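Local coordinates for adhesion and penetration protein autotransporter (Haemophilus influenzae, PDB 3SYJ) that promotes bacterial adherence to and invasion of host cells, self-associates in bacterial aggregation, and is probably a serine protease, at residues H92-K97 with L121-T126; S55-A60 with T78-G83; L404-K409 with I424-G429. All blocks are in the same frame, centred on the assembly; numbering follows the deposited sequence.

Contact 1 (H92-K97 with L121-T126); sequences HRFTYK and LHKFVT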
ATOM      1  N   HIS A  92     -38.572  36.288 -16.823  1.00 17.05           N
ATOM      2  CA  HIS A  92     -39.850  36.849 -16.397  1.00 15.92           C
ATOM      3  C   HIS A  92     -39.705  38.307 -15.984  1.00 22.02           C
ATOM      4  O   HIS A  92     -40.086  38.694 -14.869  1.00 17.30           O
ATOM      5  CB  HIS A  92     -40.422  36.039 -15.235  1.00 16.33           C
ATOM      6  CG  HIS A  92     -40.800  34.644 -15.612  1.00 14.18           C
ATOM      7  ND1 HIS A  92     -42.086  34.288 -15.953  1.00 14.90           N
ATOM      8  CD2 HIS A  92     -40.055  33.521 -15.727  1.00 14.09           C
ATOM      9  CE1 HIS A  92     -42.121  33.002 -16.250  1.00 18.71           C
ATOM     10  NE2 HIS A  92     -40.902  32.512 -16.120  1.00 17.95           N
ATOM     11  N   ARG A  93     -39.151  39.122 -16.877  1.00 23.77           N
ATOM     12  CA  ARG A  93     -38.998  40.537 -16.573  1.00 21.14           C
ATOM     13  C   ARG A  93     -40.362  41.150 -16.232  1.00 18.55           C
ATOM     14  O   ARG A  93     -41.381  40.822 -16.845  1.00 16.89           O
ATOM     15  CB  ARG A  93     -38.312  41.282 -17.716  1.00 23.45           C
ATOM     16  CG  ARG A  93     -37.534  42.496 -17.242  1.00 23.27           C
ATOM     17  CD  ARG A  93     -36.955  43.295 -18.403  1.00 32.12           C
ATOM     18  NE  ARG A  93     -35.697  42.743 -18.895  1.00 30.79           N
ATOM     19  CZ  ARG A  93     -35.517  42.302 -20.134  1.00 28.96           C
ATOM     20  NH1 ARG A  93     -36.512  42.351 -21.018  1.00 36.93           N
ATOM     21  NH2 ARG A  93     -34.338  41.819 -20.494  1.00 19.30           N
ATOM     22  N   PHE A  94     -40.376  42.021 -15.235  1.00 13.32           N
ATOM     23  CA  PHE A  94     -41.625  42.561 -14.726  1.00 15.35           C
ATOM     24  C   PHE A  94     -41.765  44.039 -15.076  1.00 15.16           C
ATOM     25  O   PHE A  94     -40.810  44.806 -14.963  1.00 14.78           O
ATOM     26  CB  PHE A  94     -41.700  42.350 -13.217  1.00 13.97           C
ATOM     27  CG  PHE A  94     -43.030  42.692 -12.620  1.00 15.62           C
ATOM     28  CD1 PHE A  94     -44.102  41.821 -12.734  1.00 19.51           C
ATOM     29  CD2 PHE A  94     -43.205  43.877 -11.926  1.00 12.97           C
ATOM     30  CE1 PHE A  94     -45.333  42.137 -12.181  1.00 16.14           C
ATOM     31  CE2 PHE A  94     -44.421  44.196 -11.370  1.00 16.74           C
ATOM     32  CZ  PHE A  94     -45.493  43.323 -11.497  1.00 16.49           C
ATOM     33  N   THR A  95     -42.959  44.430 -15.505  1.00 16.37           N
ATOM     34  CA  THR A  95     -43.223  45.815 -15.851  1.00 14.00           C
ATOM     35  C   THR A  95     -43.751  46.572 -14.640  1.00 16.84           C
ATOM     36  O   THR A  95     -44.891  46.362 -14.216  1.00 19.03           O
ATOM     37  CB  THR A  95     -44.224  45.911 -17.025  1.00 20.90           C
ATOM     38  OG1 THR A  95     -43.720  45.169 -18.148  1.00 20.55           O
ATOM     39  CG2 THR A  95     -44.430  47.360 -17.443  1.00 16.27           C
ATOM     40  N   TYR A  96     -42.912  47.426 -14.059  1.00 14.57           N
ATOM     41  CA  TYR A  96     -43.332  48.256 -12.938  1.00 13.20           C
ATOM     42  C   TYR A  96     -43.972  49.533 -13.465  1.00 16.44           C
ATOM     43  O   TYR A  96     -43.348  50.262 -14.227  1.00 16.86           O
ATOM     44  CB  TYR A  96     -42.137  48.591 -12.039  1.00 13.18           C
ATOM     45  CG  TYR A  96     -41.562  47.374 -11.352  1.00 14.47           C
ATOM     46  CD1 TYR A  96     -42.131  46.878 -10.183  1.00 12.29           C
ATOM     47  CD2 TYR A  96     -40.461  46.715 -11.877  1.00  9.85           C
ATOM     48  CE1 TYR A  96     -41.619  45.750  -9.565  1.00 11.58           C
ATOM     49  CE2 TYR A  96     -39.939  45.603 -11.268  1.00 13.43           C
ATOM     50  CZ  TYR A  96     -40.526  45.120 -10.113  1.00 13.60           C
ATOM     51  OH  TYR A  96     -40.005  44.007  -9.516  1.00 13.09           O
ATOM     52  N   LYS A  97     -45.210  49.805 -13.056  1.00 15.97           N
ATOM     53  CA  LYS A  97     -45.961  50.956 -13.570  1.00 17.89           C
ATOM     54  C   LYS A  97     -45.870  52.198 -12.695  1.00 16.56           C
ATOM     55  O   LYS A  97     -46.005  52.124 -11.480  1.00 18.74           O
ATOM     56  CB  LYS A  97     -47.441  50.605 -13.736  1.00 17.62           C
ATOM     57  CG  LYS A  97     -47.723  49.450 -14.674  1.00 20.79           C
ATOM     58  CD  LYS A  97     -49.185  49.012 -14.580  1.00 24.90           C
ATOM     59  CE  LYS A  97     -49.442  47.755 -15.402  1.00 36.16           C
ATOM     60  NZ  LYS A  97     -50.863  47.316 -15.318  1.00 45.61           N
ATOM     61  N   LEU A 121     -43.918  53.747  -8.155  1.00 18.49           N
ATOM     62  CA  LEU A 121     -44.261  52.552  -8.926  1.00 15.50           C
ATOM     63  C   LEU A 121     -45.388  51.789  -8.241  1.00 16.55           C
ATOM     64  O   LEU A 121     -45.628  51.974  -7.059  1.00 16.42           O
ATOM     65  CB  LEU A 121     -43.034  51.656  -9.063  1.00 14.14           C
ATOM     66  CG  LEU A 121     -41.818  52.361  -9.662  1.00 16.14           C
ATOM     67  CD1 LEU A 121     -40.609  51.429  -9.699  1.00 14.79           C
ATOM     68  CD2 LEU A 121     -42.146  52.877 -11.047  1.00 13.35           C
ATOM     69  N   HIS A 122     -46.079  50.931  -8.979  1.00 15.80           N
ATOM     70  CA  HIS A 122     -47.239  50.253  -8.419  1.00 17.76           C
ATOM     71  C   HIS A 122     -46.873  49.036  -7.567  1.00 18.32           C
ATOM     72  O   HIS A 122     -47.697  48.562  -6.787  1.00 17.85           O
ATOM     73  CB  HIS A 122     -48.282  49.915  -9.501  1.00 14.97           C
ATOM     74  CG  HIS A 122     -48.003  48.654 -10.262  1.00 16.85           C
ATOM     75  ND1 HIS A 122     -46.821  48.430 -10.936  1.00 13.61           N
ATOM     76  CD2 HIS A 122     -48.776  47.562 -10.486  1.00 16.66           C
ATOM     77  CE1 HIS A 122     -46.869  47.249 -11.524  1.00 14.88           C
ATOM     78  NE2 HIS A 122     -48.043  46.700 -11.265  1.00 15.27           N
ATOM     79  N   LYS A 123     -45.634  48.559  -7.695  1.00 17.81           N
ATOM     80  CA  LYS A 123     -45.160  47.422  -6.904  1.00 14.31           C
ATOM     81  C   LYS A 123     -43.780  47.674  -6.306  1.00 15.24           C
ATOM     82  O   LYS A 123     -42.991  48.426  -6.876  1.00 17.28           O
ATOM     83  CB  LYS A 123     -45.089  46.169  -7.768  1.00 16.84           C
ATOM     84  CG  LYS A 123     -46.434  45.618  -8.207  1.00 18.12           C
ATOM     85  CD  LYS A 123     -47.164  44.925  -7.077  1.00 14.26           C
ATOM     86  CE  LYS A 123     -48.461  44.307  -7.586  1.00 16.03           C
ATOM     87  NZ  LYS A 123     -49.163  43.511  -6.533  1.00 18.10           N
ATOM     88  N   PHE A 124     -43.486  47.043  -5.168  1.00 14.69           N
ATOM     89  CA  PHE A 124     -42.122  47.035  -4.633  1.00 16.02           C
ATOM     90  C   PHE A 124     -41.224  46.324  -5.637  1.00 15.39           C
ATOM     91  O   PHE A 124     -41.583  45.260  -6.137  1.00 14.14           O
ATOM     92  CB  PHE A 124     -42.030  46.287  -3.303  1.00 13.14           C
ATOM     93  CG  PHE A 124     -42.670  46.995  -2.142  1.00 18.68           C
ATOM     94  CD1 PHE A 124     -43.147  48.285  -2.269  1.00 17.18           C
ATOM     95  CD2 PHE A 124     -42.764  46.366  -0.904  1.00 14.99           C
ATOM     96  CE1 PHE A 124     -43.729  48.929  -1.182  1.00 19.57           C
ATOM     97  CE2 PHE A 124     -43.339  47.010   0.185  1.00 16.62           C
ATOM     98  CZ  PHE A 124     -43.823  48.289   0.046  1.00 15.18           C
ATOM     99  N   VAL A 125     -40.059  46.901  -5.931  1.00 15.66           N
ATOM    100  CA  VAL A 125     -39.125  46.273  -6.861  1.00 12.87           C
ATOM    101  C   VAL A 125     -38.289  45.215  -6.151  1.00 12.79           C
ATOM    102  O   VAL A 125     -37.675  45.491  -5.128  1.00 13.37           O
ATOM    103  CB  VAL A 125     -38.192  47.311  -7.530  1.00 14.62           C
ATOM    104  CG1 VAL A 125     -37.112  46.603  -8.364  1.00 12.44           C
ATOM    105  CG2 VAL A 125     -38.999  48.297  -8.376  1.00 11.95           C
ATOM    106  N   THR A 126     -38.264  44.007  -6.703  1.00 12.59           N
ATOM    107  CA  THR A 126     -37.602  42.880  -6.048  1.00 11.02           C
ATOM    108  C   THR A 126     -36.232  42.543  -6.648  1.00 16.36           C
ATOM    109  O   THR A 126     -35.403  41.914  -5.995  1.00 17.65           O
ATOM    110  CB  THR A 126     -38.468  41.615  -6.150  1.00 17.05           C
ATOM    111  OG1 THR A 126     -38.781  41.370  -7.530  1.00 11.90           O
ATOM    112  CG2 THR A 126     -39.772  41.774  -5.338  1.00 11.88           C
TER

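Contact 2 (S55-A60 with T78-G83); sequences SRNGVA and TDVDFG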
ATOM      1  N   SER A  55     -32.888  51.511 -14.725  1.00  8.98           N
ATOM      2  CA  SER A  55     -33.910  50.887 -15.545  1.00 15.84           C
ATOM      3  C   SER A  55     -33.300  50.473 -16.876  1.00 16.61           C
ATOM      4  O   SER A  55     -32.384  51.117 -17.372  1.00 15.97           O
ATOM      5  CB  SER A  55     -35.096  51.827 -15.759  1.00 11.44           C
ATOM      6  OG  SER A  55     -34.709  52.964 -16.503  1.00 16.14           O
ATOM      7  N   ARG A  56     -33.808  49.387 -17.440  1.00 17.19           N
ATOM      8  CA  ARG A  56     -33.368  48.911 -18.743  1.00 13.80           C
ATOM      9  C   ARG A  56     -33.373  49.999 -19.821  1.00 19.33           C
ATOM     10  O   ARG A  56     -32.545  49.979 -20.726  1.00 17.77           O
ATOM     11  CB  ARG A  56     -34.267  47.765 -19.196  1.00 18.22           C
ATOM     12  CG  ARG A  56     -33.975  46.435 -18.534  1.00 18.00           C
ATOM     13  CD  ARG A  56     -32.801  45.785 -19.233  1.00 23.12           C
ATOM     14  NE  ARG A  56     -31.625  45.826 -18.391  1.00 19.14           N
ATOM     15  CZ  ARG A  56     -30.375  45.898 -18.835  1.00 17.88           C
ATOM     16  NH1 ARG A  56     -30.112  45.972 -20.138  1.00 15.57           N
ATOM     17  NH2 ARG A  56     -29.383  45.919 -17.956  1.00 17.68           N
ATOM     18  N   ASN A  57     -34.317  50.931 -19.752  1.00 17.95           N
ATOM     19  CA  ASN A  57     -34.395  51.971 -20.777  1.00 20.75           C
ATOM     20  C   ASN A  57     -33.487  53.159 -20.489  1.00 22.58           C
ATOM     21  O   ASN A  57     -33.486  54.137 -21.228  1.00 24.37           O
ATOM     22  CB  ASN A  57     -35.836  52.440 -20.982  1.00 23.12           C
ATOM     23  CG  ASN A  57     -36.401  53.122 -19.765  1.00 21.70           C
ATOM     24  OD1 ASN A  57     -35.660  53.626 -18.920  1.00 23.74           O
ATOM     25  ND2 ASN A  57     -37.724  53.146 -19.662  1.00 24.10           N
ATOM     26  N   GLY A  58     -32.723  53.069 -19.405  1.00 20.66           N
ATOM     27  CA  GLY A  58     -31.695  54.046 -19.110  1.00 16.36           C
ATOM     28  C   GLY A  58     -32.149  55.400 -18.600  1.00 19.93           C
ATOM     29  O   GLY A  58     -31.313  56.240 -18.270  1.00 23.29           O
ATOM     30  N   VAL A  59     -33.450  55.644 -18.518  1.00 17.24           N
ATOM     31  CA  VAL A  59     -33.881  56.991 -18.144  1.00 19.14           C
ATOM     32  C   VAL A  59     -34.168  57.168 -16.651  1.00 21.78           C
ATOM     33  O   VAL A  59     -34.519  58.269 -16.218  1.00 22.75           O
ATOM     34  CB  VAL A  59     -35.095  57.476 -18.965  1.00 16.58           C
ATOM     35  CG1 VAL A  59     -34.802  57.384 -20.455  1.00 17.13           C
ATOM     36  CG2 VAL A  59     -36.328  56.677 -18.609  1.00 18.45           C
ATOM     37  N   ALA A  60     -34.012  56.110 -15.857  1.00 18.37           N
ATOM     38  CA  ALA A  60     -34.320  56.223 -14.423  1.00 19.58           C
ATOM     39  C   ALA A  60     -33.518  55.300 -13.517  1.00 15.64           C
ATOM     40  O   ALA A  60     -32.954  54.294 -13.960  1.00 15.48           O
ATOM     41  CB  ALA A  60     -35.817  56.036 -14.173  1.00 12.99           C
ATOM     42  N   THR A  78     -44.279  55.309 -19.088  1.00 26.19           N
ATOM     43  CA  THR A  78     -45.289  55.031 -18.069  1.00 25.36           C
ATOM     44  C   THR A  78     -44.889  53.875 -17.162  1.00 24.48           C
ATOM     45  O   THR A  78     -45.631  53.510 -16.256  1.00 22.43           O
ATOM     46  CB  THR A  78     -46.632  54.682 -18.718  1.00 22.47           C
ATOM     47  OG1 THR A  78     -46.442  53.594 -19.633  1.00 24.55           O
ATOM     48  CG2 THR A  78     -47.169  55.871 -19.477  1.00 21.19           C
ATOM     49  N   ASP A  79     -43.719  53.298 -17.413  1.00 26.91           N
ATOM     50  CA  ASP A  79     -43.260  52.143 -16.650  1.00 21.24           C
ATOM     51  C   ASP A  79     -41.766  51.917 -16.819  1.00 22.02           C
ATOM     52  O   ASP A  79     -41.138  52.482 -17.719  1.00 23.43           O
ATOM     53  CB  ASP A  79     -44.037  50.890 -17.068  1.00 22.38           C
ATOM     54  CG  ASP A  79     -44.077  50.699 -18.569  1.00 25.32           C
ATOM     55  OD1 ASP A  79     -43.001  50.712 -19.200  1.00 30.70           O
ATOM     56  OD2 ASP A  79     -45.186  50.529 -19.120  1.00 29.75           O
ATOM     57  N   VAL A  80     -41.197  51.094 -15.944  1.00 17.79           N
ATOM     58  CA  VAL A  80     -39.785  50.747 -16.035  1.00 16.36           C
ATOM     59  C   VAL A  80     -39.613  49.262 -15.789  1.00 17.30           C
ATOM     60  O   VAL A  80     -40.504  48.613 -15.241  1.00 16.00           O
ATOM     61  CB  VAL A  80     -38.925  51.535 -15.018  1.00 12.53           C
ATOM     62  CG1 VAL A  80     -38.842  53.009 -15.416  1.00 14.45           C
ATOM     63  CG2 VAL A  80     -39.481  51.389 -13.611  1.00 15.13           C
ATOM     64  N   ASP A  81     -38.477  48.711 -16.198  1.00 12.50           N
ATOM     65  CA  ASP A  81     -38.149  47.341 -15.823  1.00 15.54           C
ATOM     66  C   ASP A  81     -36.664  47.209 -15.542  1.00 15.25           C
ATOM     67  O   ASP A  81     -35.890  48.109 -15.854  1.00 18.87           O
ATOM     68  CB  ASP A  81     -38.628  46.323 -16.874  1.00 17.45           C
ATOM     69  CG  ASP A  81     -38.026  46.556 -18.243  1.00 25.17           C
ATOM     70  OD1 ASP A  81     -37.366  47.600 -18.449  1.00 23.64           O
ATOM     71  OD2 ASP A  81     -38.224  45.692 -19.121  1.00 32.61           O
ATOM     72  N   PHE A  82     -36.272  46.085 -14.956  1.00 14.93           N
ATOM     73  CA  PHE A  82     -34.921  45.923 -14.443  1.00 13.26           C
ATOM     74  C   PHE A  82     -34.391  44.537 -14.745  1.00 17.61           C
ATOM     75  O   PHE A  82     -35.144  43.654 -15.147  1.00 21.62           O
ATOM     76  CB  PHE A  82     -34.905  46.146 -12.931  1.00 13.25           C
ATOM     77  CG  PHE A  82     -35.446  47.482 -12.508  1.00 13.20           C
ATOM     78  CD1 PHE A  82     -34.616  48.588 -12.433  1.00 15.06           C
ATOM     79  CD2 PHE A  82     -36.786  47.628 -12.182  1.00 10.96           C
ATOM     80  CE1 PHE A  82     -35.113  49.824 -12.043  1.00 13.31           C
ATOM     81  CE2 PHE A  82     -37.291  48.851 -11.796  1.00 12.37           C
ATOM     82  CZ  PHE A  82     -36.449  49.955 -11.723  1.00 13.96           C
ATOM     83  N   GLY A  83     -33.092  44.345 -14.544  1.00 13.14           N
ATOM     84  CA  GLY A  83     -32.488  43.038 -14.712  1.00 15.64           C
ATOM     85  C   GLY A  83     -31.415  43.029 -15.775  1.00 16.73           C
ATOM     86  O   GLY A  83     -30.658  43.991 -15.924  1.00 16.52           O
TER
HETATM   87  O   HOH W   1     -37.150  50.210 -18.510  1.00 16.34           O
HETATM   88  O   HOH W   2     -40.252  52.873 -20.424  1.00 34.36           O

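Contact 3 (L404-K409 with I424-G429); sequences LSKIGK and ISVGDG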
ATOM      1  N   LEU A 404     -47.245  39.269  -6.011  1.00 13.91           N
ATOM      2  CA  LEU A 404     -46.880  39.806  -4.711  1.00 16.10           C
ATOM      3  C   LEU A 404     -45.366  39.989  -4.658  1.00 13.95           C
ATOM      4  O   LEU A 404     -44.618  39.090  -5.042  1.00 13.56           O
ATOM      5  CB  LEU A 404     -47.373  38.885  -3.581  1.00 14.89           C
ATOM      6  CG  LEU A 404     -47.161  39.350  -2.131  1.00 20.29           C
ATOM      7  CD1 LEU A 404     -48.248  38.820  -1.191  1.00 20.85           C
ATOM      8  CD2 LEU A 404     -45.770  38.981  -1.601  1.00 18.07           C
ATOM      9  N   SER A 405     -44.928  41.163  -4.203  1.00 12.68           N
ATOM     10  CA  SER A 405     -43.511  41.473  -4.031  1.00 12.64           C
ATOM     11  C   SER A 405     -43.077  41.304  -2.577  1.00 11.30           C
ATOM     12  O   SER A 405     -43.586  41.988  -1.682  1.00 14.87           O
ATOM     13  CB  SER A 405     -43.234  42.914  -4.455  1.00 13.45           C
ATOM     14  OG  SER A 405     -43.418  43.088  -5.847  1.00 15.92           O
ATOM     15  N   LYS A 406     -42.132  40.403  -2.344  1.00 10.74           N
ATOM     16  CA  LYS A 406     -41.629  40.164  -0.994  1.00 13.93           C
ATOM     17  C   LYS A 406     -40.208  40.673  -0.856  1.00 12.30           C
ATOM     18  O   LYS A 406     -39.303  40.204  -1.544  1.00 11.92           O
ATOM     19  CB  LYS A 406     -41.691  38.672  -0.634  1.00 12.00           C
ATOM     20  CG  LYS A 406     -40.687  38.235   0.450  1.00 11.67           C
ATOM     21  CD  LYS A 406     -41.208  38.503   1.852  1.00 14.78           C
ATOM     22  CE  LYS A 406     -40.197  38.119   2.937  1.00 15.69           C
ATOM     23  NZ  LYS A 406     -39.041  39.050   3.011  1.00 13.98           N
ATOM     24  N   ILE A 407     -40.023  41.644   0.029  1.00 12.09           N
ATOM     25  CA  ILE A 407     -38.697  42.189   0.286  1.00 15.44           C
ATOM     26  C   ILE A 407     -38.430  42.241   1.783  1.00 13.11           C
ATOM     27  O   ILE A 407     -39.241  41.774   2.575  1.00 17.08           O
ATOM     28  CB  ILE A 407     -38.507  43.591  -0.339  1.00 14.09           C
ATOM     29  CG1 ILE A 407     -39.561  44.572   0.177  1.00 16.80           C
ATOM     30  CG2 ILE A 407     -38.571  43.516  -1.851  1.00 14.89           C
ATOM     31  CD1 ILE A 407     -39.382  45.977  -0.372  1.00 15.29           C
ATOM     32  N   GLY A 408     -37.295  42.808   2.170  1.00 13.68           N
ATOM     33  CA  GLY A 408     -36.886  42.796   3.559  1.00 14.00           C
ATOM     34  C   GLY A 408     -36.174  41.499   3.906  1.00 18.77           C
ATOM     35  O   GLY A 408     -36.396  40.458   3.274  1.00 16.40           O
ATOM     36  N   LYS A 409     -35.306  41.561   4.908  1.00 15.64           N
ATOM     37  CA  LYS A 409     -34.529  40.396   5.305  1.00 18.98           C
ATOM     38  C   LYS A 409     -35.345  39.382   6.109  1.00 18.74           C
ATOM     39  O   LYS A 409     -34.881  38.272   6.345  1.00 15.27           O
ATOM     40  CB  LYS A 409     -33.309  40.822   6.123  1.00 23.59           C
ATOM     41  CG  LYS A 409     -32.267  41.622   5.357  1.00 20.85           C
ATOM     42  CD  LYS A 409     -31.153  42.047   6.295  1.00 21.07           C
ATOM     43  CE  LYS A 409     -30.165  42.962   5.598  1.00 30.90           C
ATOM     44  NZ  LYS A 409     -29.535  42.285   4.425  1.00 33.11           N
ATOM     45  N   ILE A 424     -45.886  35.209  -6.915  1.00 14.43           N
ATOM     46  CA  ILE A 424     -44.971  35.901  -6.016  1.00 14.38           C
ATOM     47  C   ILE A 424     -43.585  36.110  -6.615  1.00 13.63           C
ATOM     48  O   ILE A 424     -43.080  35.264  -7.364  1.00 15.86           O
ATOM     49  CB  ILE A 424     -44.836  35.153  -4.674  1.00 12.86           C
ATOM     50  CG1 ILE A 424     -43.993  35.960  -3.675  1.00 12.88           C
ATOM     51  CG2 ILE A 424     -44.242  33.772  -4.900  1.00 12.90           C
ATOM     52  CD1 ILE A 424     -44.190  35.555  -2.229  1.00 10.28           C
ATOM     53  N   SER A 425     -42.977  37.248  -6.289  1.00 11.98           N
ATOM     54  CA  SER A 425     -41.558  37.463  -6.571  1.00 12.42           C
ATOM     55  C   SER A 425     -40.814  37.646  -5.255  1.00 12.83           C
ATOM     56  O   SER A 425     -41.091  38.578  -4.499  1.00 13.25           O
ATOM     57  CB  SER A 425     -41.347  38.679  -7.475  1.00 14.18           C
ATOM     58  OG  SER A 425     -39.970  38.967  -7.618  1.00 15.92           O
ATOM     59  N   VAL A 426     -39.876  36.752  -4.978  1.00 11.50           N
ATOM     60  CA  VAL A 426     -39.145  36.788  -3.723  1.00 12.70           C
ATOM     61  C   VAL A 426     -37.793  37.461  -3.927  1.00 13.58           C
ATOM     62  O   VAL A 426     -36.843  36.844  -4.427  1.00 13.53           O
ATOM     63  CB  VAL A 426     -38.932  35.366  -3.172  1.00 16.21           C
ATOM     64  CG1 VAL A 426     -38.264  35.419  -1.781  1.00 11.94           C
ATOM     65  CG2 VAL A 426     -40.259  34.614  -3.130  1.00 10.67           C
ATOM     66  N   GLY A 427     -37.710  38.730  -3.545  1.00 12.50           N
ATOM     67  CA  GLY A 427     -36.508  39.511  -3.781  1.00 11.26           C
ATOM     68  C   GLY A 427     -35.522  39.455  -2.629  1.00 16.23           C
ATOM     69  O   GLY A 427     -34.310  39.492  -2.837  1.00 14.89           O
ATOM     70  N   ASP A 428     -36.036  39.346  -1.404  1.00 15.35           N
ATOM     71  CA  ASP A 428     -35.177  39.417  -0.223  1.00 16.63           C
ATOM     72  C   ASP A 428     -35.744  38.582   0.924  1.00 16.96           C
ATOM     73  O   ASP A 428     -36.958  38.388   1.028  1.00 16.31           O
ATOM     74  CB  ASP A 428     -34.999  40.880   0.212  1.00 13.29           C
ATOM     75  CG  ASP A 428     -33.767  41.089   1.076  1.00 17.95           C
ATOM     76  OD1 ASP A 428     -33.052  40.100   1.353  1.00 20.32           O
ATOM     77  OD2 ASP A 428     -33.511  42.245   1.480  1.00 18.86           O
ATOM     78  N   GLY A 429     -34.862  38.078   1.778  1.00 14.64           N
ATOM     79  CA  GLY A 429     -35.298  37.350   2.957  1.00 16.34           C
ATOM     80  C   GLY A 429     -35.797  35.954   2.640  1.00 16.04           C
ATOM     81  O   GLY A 429     -35.306  35.305   1.719  1.00 17.14           O
TER
HETATM   82  O   HOH W   3     -35.145  44.092   0.863  1.00 19.47           O
HETATM   83  O   HOH W   4     -31.461  43.514   2.493  1.00 20.99           O
HETATM   84  O   HOH W   5     -30.465  40.361   2.411  1.00 29.58           O

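Contact 1 (H92-K97 with L121-T126)
The flat packing here is built on Tyr-96, whose phenol ring is held from both faces. CG2 of Val-125 lies over one face, 3.7 Å from the centroid of the Tyr-96 ring and only 6° off its normal, a nearly ideal CH-pi contact for a small branched side chain. Against the opposite face comes CD2 of Phe-94, from the same segment. At the base of the ring, CD1 of Leu-121 meets Tyr-96 CB at 4.0 Å.

The imidazole of His-122 is sandwiched in a similar way, between two aliphatic lysine stems. Lys-97 CG stands 4.2 Å from the His-122 ring centroid, over one face and displaced toward the rim; Lys-123 CG is centred over the other. With CG placed between its backbone N and carbonyl carbon (chi1 83°), His-122 swings its ring back over its own chain toward Lys-97. The rings of His-122 and Phe-94 meet rim to rim, their planes just 7° apart.

Both hydrogen bonds across the segments are weak. His-122 N reaches Lys-97 O at 2.8 Å, but the bond is poorly aligned, and Leu-121 CA brings its hydrogen to the same carbonyl at 3.1 Å. The second runs from Thr-126 N to Tyr-96 OH at 3.3 Å. That hydroxyl, at the buried end of the phenol, is also gripped by Glu-127 and Arg-403.

Residues 92-97 lead into strand 96-100, the middle of a three-stranded antiparallel sheet in the protease domain, and 121-126 begin at the end of edge strand 120-121 and leave it as a loop. This loop runs against strand 403-407 of the beta-helix: Lys-123 NZ bonds Arg-403 O and forms a salt bridge with Asp-402 just before the strand, and Thr-126 OG1 bonds Ser-425 OG of the next strand, 423-427.

Contact 2 (S55-A60 with T78-G83)
Arg-56 lays the start of its side chain across Asp-81, CB coming within 3.2 Å of Asp-81 OD1. This is aliphatic stem against carboxylate: the charged end turns elsewhere, because bends at chi2 (-81°) and chi3 bring the guanidinium to the backbone of Gly-83. There NE and NH2 both point at Gly-83 O, the NH2 bond being 3.1 Å long, and both are weak. The backbone makes the straighter link, Arg-56 N giving its hydrogen to Asp-81 O at 2.9 Å (N-H...O 172°).

Ser-55 to Gly-58 form a type I turn; overlapping it, Asn-57 OD1 accepts from Val-59 N at 3.0 Å, an Asx turn. The same OD1 accepts from Ser-55 OG at 2.7 Å, the two donors arriving from opposite faces of the amide, so its rotation is fixed. Serine's short hydroxyl reaches OD1, while asparagine's amide oxygen can accept from two donors at once, and Gly-58 takes the positive phi that follows.

Two waters bridge the segments: one receives the hydrogen of Asn-57 N and donates to Asp-81 OD1 at 2.6 Å, the other, held weakly by Asn-57 ND2, donates to Asp-79 O. Ser-55 CB also rests 3.9 Å from Val-80 CB. The side chain of Ala-60 lies about 11 Å from that of Ser-218, the probable catalytic serine.

The turn packs against the chain as it continues from strand 79-80, the edge of the antiparallel sheet with 96-100, through residues 81-83. Ala-60 and Val-80 both pack on Ile-68 of strand 67-69, and Arg-56 NH1 forms a salt bridge with Glu-17 at the end of helix 9-17.

Contact 3 (L404-K409 with I424-G429)
Strands 404-407 and 424-427 run parallel, their axes approaching to 4.8 Å and 16° off true alignment, as successive rungs of the right-handed beta-helix characteristic of autotransporter passengers. Ser-425 N gives its hydrogen to Leu-404 O at 2.8 Å and Ser-425 O takes one from Lys-406 N, the ladder expected of parallel pairs.

Inside the coil, Leu-404 and Ile-424 lie side by side, pointing the same way, with Leu-404 CD2 3.8 Å from Ile-424 CD1; this stacking of like apolar side chains suits a solenoid core. Val-426, on the same face, packs on Leu-451 of the next strand. Lys-406 also points inward, but its chain bends at chi2 and chi4 toward the corner. There Lys-406 NZ, buried, bonds Asp-428 O at 3.0 Å and Ile-407 O at 2.8 Å, with Gly-410 O as a third. Gly-429 must lack a CB, which would clash with Gly-408 O; Gly-408 suits its own backbone angles, which would jam a CB against the preceding carbonyl.

Asp-428 finishes the corner through water. One molecule joins Gly-408 N to Asp-428 OD2, and Lys-409 NZ holds two more, which donate separately to Asp-428 OD2 at 2.6 Å and OD1 at 2.8 Å.

In the fold
From the N terminus the contacts come in series, none nested or crossed. Contact 2 closes first, across 17 residues that include strands 61-64 and 67-69. The chain then passes to strand 96-100, and contact 1 closes the 23 residues that lead from 97 through the rest of that strand to its antiparallel neighbour 120-121. Contacts 1 and 2 share one sheet, joined by the backbone pair Val-80 N and Tyr-96 O at 2.9 Å. Far later, contact 3 closes one coil of the beta-helix, 14 residues lying between its segments. Phe-124 O meets Ser-405 OG at 2.9 Å, so contact 1 lies between the protease domain and the solenoid, whereas contacts 2 and 3 stay about 10 Å apart at their nearest atoms.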